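PDB 7BGM: phosphoribosyl-AMP cyclohydrolase from Medicago truncatula, which catalyses the second and third steps of histidine biosynthesis in plants, with phosphoribosyl-ATP pyrophosphohydrolase and phosphoribosyl-AMP cyclohydrolase activities joined in one chain. Local coordinates for residues A[35-39]-A[40-44]; A[206-209]-A[210-214]. All blocks are in the same frame, centred on the assembly; numbering follows the deposited sequence.

Overall arrangement
Both interactions are local and close no long loop: in each, a helix start is fixed by residues within a few positions of one another. From the N terminus, interaction 1 comes first, where strand 31-37 turns into helix 39-48 in the cyclohydrolase part. Interaction 2 follows much later, where the chain leaving helix 183-204 enters helix 208-218 in the pyrophosphohydrolase part. They run in series, neither nesting nor crossing, with centres about 30 Å apart and nearest atoms about 19 Å apart. Strand 85-92 relates them indirectly: A37 and V42 of interaction 1 pack on its Y88, while E209 of interaction 2 forms a salt bridge with its K91.

Interaction 1 (A[35-39]-A[40-44]); sequences GFANR and EAVAT
The side-chain amide of N38 meets the backbone of A41 at the start of helix 39-48. OD1 of N38 accepts from A41 N at 2.9 Å, with the donor nitrogen lying 26° out of the plane of the side-chain carbonyl. The N38 side chain is folded back over its own backbone, CG lying between the backbone N and carbonyl carbon (chi1 60°), and this turns OD1 toward the first turn of the helix. ND2, on the other branch of the amide, donates to a water 3.1 Å away, and that water makes a weak hydrogen bond to OE1 of E40. Backbone bonds take over from there: V42 N donates to N38 O, and A43 N to R39 O at 2.9 Å.

N38 is thus the N-cap residue where strand 31-37 gives way to the helix, and the pair formed by A37 before the cap and V42 in the first turn is a hydrophobic staple. CB of A37 lies 3.7 Å from CG2 of V42 and 3.8 Å from CB of A41, so the strand end and the helix touch through methyl groups. Y88 of strand 85-92 packs against both A37 and V42.

Charge enters through R39, whose chain bends at chi3 and whose guanidinium forms a salt bridge with D9, at the end of helix 3-9. On the flank formed by N38, E40, A41 and T44, L61 of strand 60-63 lies against the side chains; the same strand carries W62, an AMP-binding residue whose side chain is about 8 Å from that of A41.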
loop_
_atom_site.group_PDB
_atom_site.type_symbol
_atom_site.label_atom_id
_atom_site.label_comp_id
_atom_site.label_asym_id
_atom_site.label_seq_id
_atom_site.Cartn_x
_atom_site.Cartn_y
_atom_site.Cartn_z
ATOM N N GLY A 35 12.953 -3.101 10.076
ATOM C CA GLY A 35 14.038 -3.302 11.000
ATOM C C GLY A 35 13.676 -2.893 12.406
ATOM O O GLY A 35 12.514 -2.990 12.803
ATOM N N PHE A 36 14.663 -2.437 13.168
ATOM C CA PHE A 36 14.464 -2.007 14.542
ATOM C C PHE A 36 15.058 -0.610 14.684
ATOM O O PHE A 36 15.922 -0.192 13.896
ATOM C CB PHE A 36 15.087 -3.033 15.553
ATOM C CG PHE A 36 14.342 -4.314 15.581
ATOM C CD1 PHE A 36 14.602 -5.309 14.634
ATOM C CD2 PHE A 36 13.326 -4.515 16.508
ATOM C CE1 PHE A 36 13.859 -6.483 14.609
ATOM C CE2 PHE A 36 12.592 -5.698 16.510
ATOM C CZ PHE A 36 12.845 -6.673 15.549
ATOM N N ALA A 37 14.563 0.142 15.657
ATOM C CA ALA A 37 15.066 1.475 15.895
ATOM C C ALA A 37 15.193 1.681 17.397
ATOM O O ALA A 37 14.337 1.216 18.153
ATOM C CB ALA A 37 14.133 2.523 15.276
ATOM N N ASN A 38 16.268 2.346 17.834
ATOM C CA ASN A 38 16.358 2.820 19.202
ATOM C C ASN A 38 16.060 4.324 19.231
ATOM O O ASN A 38 15.658 4.924 18.218
ATOM C CB ASN A 38 17.728 2.490 19.812
ATOM C CG ASN A 38 18.882 3.125 19.046
ATOM O OD1 ASN A 38 18.668 3.805 18.037
ATOM N ND2 ASN A 38 20.112 2.881 19.505
ATOM N N ARG A 39 16.243 4.950 20.398
ATOM C CA ARG A 39 15.933 6.372 20.515
ATOM C C ARG A 39 16.693 7.169 19.463
ATOM O O ARG A 39 16.111 7.971 18.713
ATOM C CB ARG A 39 16.290 6.881 21.909
ATOM C CG ARG A 39 15.276 6.589 22.981
ATOM C CD ARG A 39 15.798 7.149 24.307
ATOM N NE ARG A 39 15.622 8.598 24.366
ATOM C CZ ARG A 39 14.578 9.184 24.942
ATOM N NH1 ARG A 39 13.647 8.432 25.511
ATOM N NH2 ARG A 39 14.462 10.510 24.954
ATOM N N GLU A 40 18.004 6.944 19.396
ATOM C CA GLU A 40 18.829 7.695 18.461
ATOM C C GLU A 40 18.403 7.473 17.013
ATOM O O GLU A 40 18.391 8.425 16.230
ATOM C CB GLU A 40 20.295 7.350 18.642
ATOM C CG GLU A 40 21.166 8.146 17.681
ATOM C CD GLU A 40 22.670 8.066 17.962
ATOM O OE1 GLU A 40 23.128 7.223 18.777
ATOM O OE2 GLU A 40 23.399 8.880 17.352
ATOM N N ALA A 41 18.038 6.244 16.635
ATOM C CA ALA A 41 17.629 6.003 15.247
ATOM C C ALA A 41 16.372 6.788 14.892
ATOM O O ALA A 41 16.259 7.314 13.769
ATOM C CB ALA A 41 17.406 4.510 14.968
ATOM N N VAL A 42 15.395 6.858 15.813
ATOM C CA VAL A 42 14.178 7.596 15.504
ATOM C C VAL A 42 14.478 9.086 15.446
ATOM O O VAL A 42 14.022 9.798 14.533
ATOM C CB VAL A 42 13.083 7.276 16.539
ATOM C CG1 VAL A 42 11.829 8.138 16.270
ATOM C CG2 VAL A 42 12.748 5.775 16.500
ATOM N N ALA A 43 15.253 9.587 16.403
ATOM C CA ALA A 43 15.603 11.013 16.392
ATOM C C ALA A 43 16.361 11.390 15.116
ATOM O O ALA A 43 16.129 12.456 14.529
ATOM C CB ALA A 43 16.432 11.361 17.623
ATOM N N THR A 44 17.245 10.506 14.650
ATOM C CA THR A 44 18.019 10.795 13.442
ATOM C C THR A 44 17.135 10.724 12.195
ATOM O O THR A 44 17.316 11.518 11.261
ATOM C CB THR A 44 19.199 9.824 13.336
ATOM O OG1 THR A 44 20.130 10.092 14.391
ATOM C CG2 THR A 44 19.925 9.963 11.995
HETATM O O HOH W 1 22.978 3.748 18.839
#

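Interaction 2 (A[206-209]-A[210-214]); sequences VKVE and EVLQV
The carboxylate of E210 lies against the backbone of K207, whose N-H reaches OE1 from above one face of the group, 42° out of its plane. This hydrogen bond is 2.9 Å long from K207 N to E210 OE1 and nearly straight at 173°. CB of K207 rests over the same face, 3.8 Å from OE1, while V206 comes up beside that oxygen, its CA 3.6 Å from E210 OE1. With CG beside the backbone N of E210 (chi1 -66°) and the chain extended beyond it, the acid reaches back along the helix to the N-cap residue K207. This is one half of a capping box. OE1 also forms a salt bridge with K183 of the second subunit. Replacing E210 by alanine removes the carboxylate and is likely to leave K207 N without this acceptor and K183 of the second subunit without its partner in charge.

K207 O accepts from V211 N at 3.3 Å and, weakly, from E210 N. CG1 of V206 crosses CG2 of V211 at about a right angle, 3.9 Å away, as a hydrophobic staple, and V208 lies alongside L212.

Helix 127-140 covers V208 and L212 through Y129, and its E132 accepts from V208 N at the helix start. V206 rests on L201 of helix 183-204, V211 meets M190 of the second subunit, and E209 reaches K91 of strand 85-92 and N25 of strand 19-25.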
loop_
_atom_site.group_PDB
_atom_site.type_symbol
_atom_site.label_atom_id
_atom_site.label_comp_id
_atom_site.label_asym_id
_atom_site.label_seq_id
_atom_site.Cartn_x
_atom_site.Cartn_y
_atom_site.Cartn_z
ATOM N N VAL A 206 4.570 4.110 -18.419
ATOM C CA VAL A 206 4.251 4.900 -17.225
ATOM C C VAL A 206 3.817 3.962 -16.110
ATOM O O VAL A 206 2.955 3.101 -16.313
ATOM C CB VAL A 206 3.162 5.951 -17.504
ATOM C CG1 VAL A 206 2.809 6.670 -16.213
ATOM C CG2 VAL A 206 3.692 6.951 -18.526
ATOM N N LYS A 207 4.419 4.135 -14.934
ATOM C CA LYS A 207 4.042 3.391 -13.736
ATOM C C LYS A 207 2.958 4.124 -12.940
ATOM O O LYS A 207 2.954 5.353 -12.837
ATOM C CB LYS A 207 5.267 3.187 -12.851
ATOM C CG LYS A 207 6.389 2.459 -13.545
ATOM C CD LYS A 207 6.276 0.988 -13.362
ATOM C CE LYS A 207 6.480 0.683 -11.864
ATOM N NZ LYS A 207 7.055 -0.625 -11.538
ATOM N N VAL A 208 2.048 3.348 -12.344
ATOM C CA VAL A 208 1.038 3.912 -11.442
ATOM C C VAL A 208 1.690 4.792 -10.374
ATOM O O VAL A 208 1.184 5.870 -10.035
ATOM C CB VAL A 208 0.218 2.775 -10.795
ATOM C CG1 VAL A 208 -0.602 3.286 -9.583
ATOM C CG2 VAL A 208 -0.695 2.107 -11.832
ATOM N N GLU A 209 2.805 4.322 -9.798
ATOM C CA GLU A 209 3.531 5.106 -8.788
ATOM C C GLU A 209 3.887 6.510 -9.294
ATOM O O GLU A 209 3.828 7.489 -8.529
ATOM C CB GLU A 209 4.789 4.354 -8.339
ATOM C CG GLU A 209 5.633 5.163 -7.360
ATOM C CD GLU A 209 6.801 4.368 -6.751
ATOM O OE1 GLU A 209 7.086 3.246 -7.248
ATOM O OE2 GLU A 209 7.457 4.916 -5.822
ATOM N N GLU A 210 4.260 6.631 -10.582
ATOM C CA GLU A 210 4.590 7.948 -11.148
ATOM C C GLU A 210 3.362 8.836 -11.213
ATOM O O GLU A 210 3.451 10.051 -10.987
ATOM C CB GLU A 210 5.216 7.785 -12.532
ATOM C CG GLU A 210 6.573 7.101 -12.441
ATOM C CD GLU A 210 7.160 6.614 -13.765
ATOM O OE1 GLU A 210 6.421 6.267 -14.699
ATOM O OE2 GLU A 210 8.402 6.546 -13.839
ATOM N N VAL A 211 2.206 8.244 -11.505
ATOM C CA VAL A 211 0.958 9.002 -11.531
ATOM C C VAL A 211 0.623 9.496 -10.129
ATOM O O VAL A 211 0.264 10.663 -9.928
ATOM C CB VAL A 211 -0.175 8.136 -12.113
ATOM C CG1 VAL A 211 -1.544 8.906 -12.057
ATOM C CG2 VAL A 211 0.157 7.709 -13.562
ATOM N N LEU A 212 0.783 8.626 -9.121
ATOM C CA LEU A 212 0.438 9.030 -7.763
ATOM C C LEU A 212 1.418 10.071 -7.218
ATOM O O LEU A 212 1.025 10.933 -6.426
ATOM C CB LEU A 212 0.382 7.789 -6.851
ATOM C CG LEU A 212 -0.707 6.767 -7.220
ATOM C CD1 LEU A 212 -0.835 5.565 -6.282
ATOM C CD2 LEU A 212 -2.066 7.476 -7.349
ATOM N N GLN A 213 2.693 9.998 -7.605
ATOM C CA GLN A 213 3.606 11.082 -7.291
ATOM C C GLN A 213 3.092 12.405 -7.863
ATOM O O GLN A 213 3.129 13.432 -7.176
ATOM C CB GLN A 213 5.016 10.766 -7.822
ATOM C CG GLN A 213 5.956 11.947 -7.669
ATOM C CD GLN A 213 7.388 11.617 -8.016
ATOM O OE1 GLN A 213 7.875 10.547 -7.709
ATOM N NE2 GLN A 213 8.076 12.558 -8.643
ATOM N N VAL A 214 2.606 12.408 -9.118
ATOM C CA VAL A 214 2.086 13.649 -9.698
ATOM C C VAL A 214 0.973 14.207 -8.823
ATOM O O VAL A 214 0.960 15.403 -8.496
ATOM C CB VAL A 214 1.600 13.422 -11.141
ATOM C CG1 VAL A 214 0.781 14.660 -11.646
ATOM C CG2 VAL A 214 2.757 13.239 -12.040
#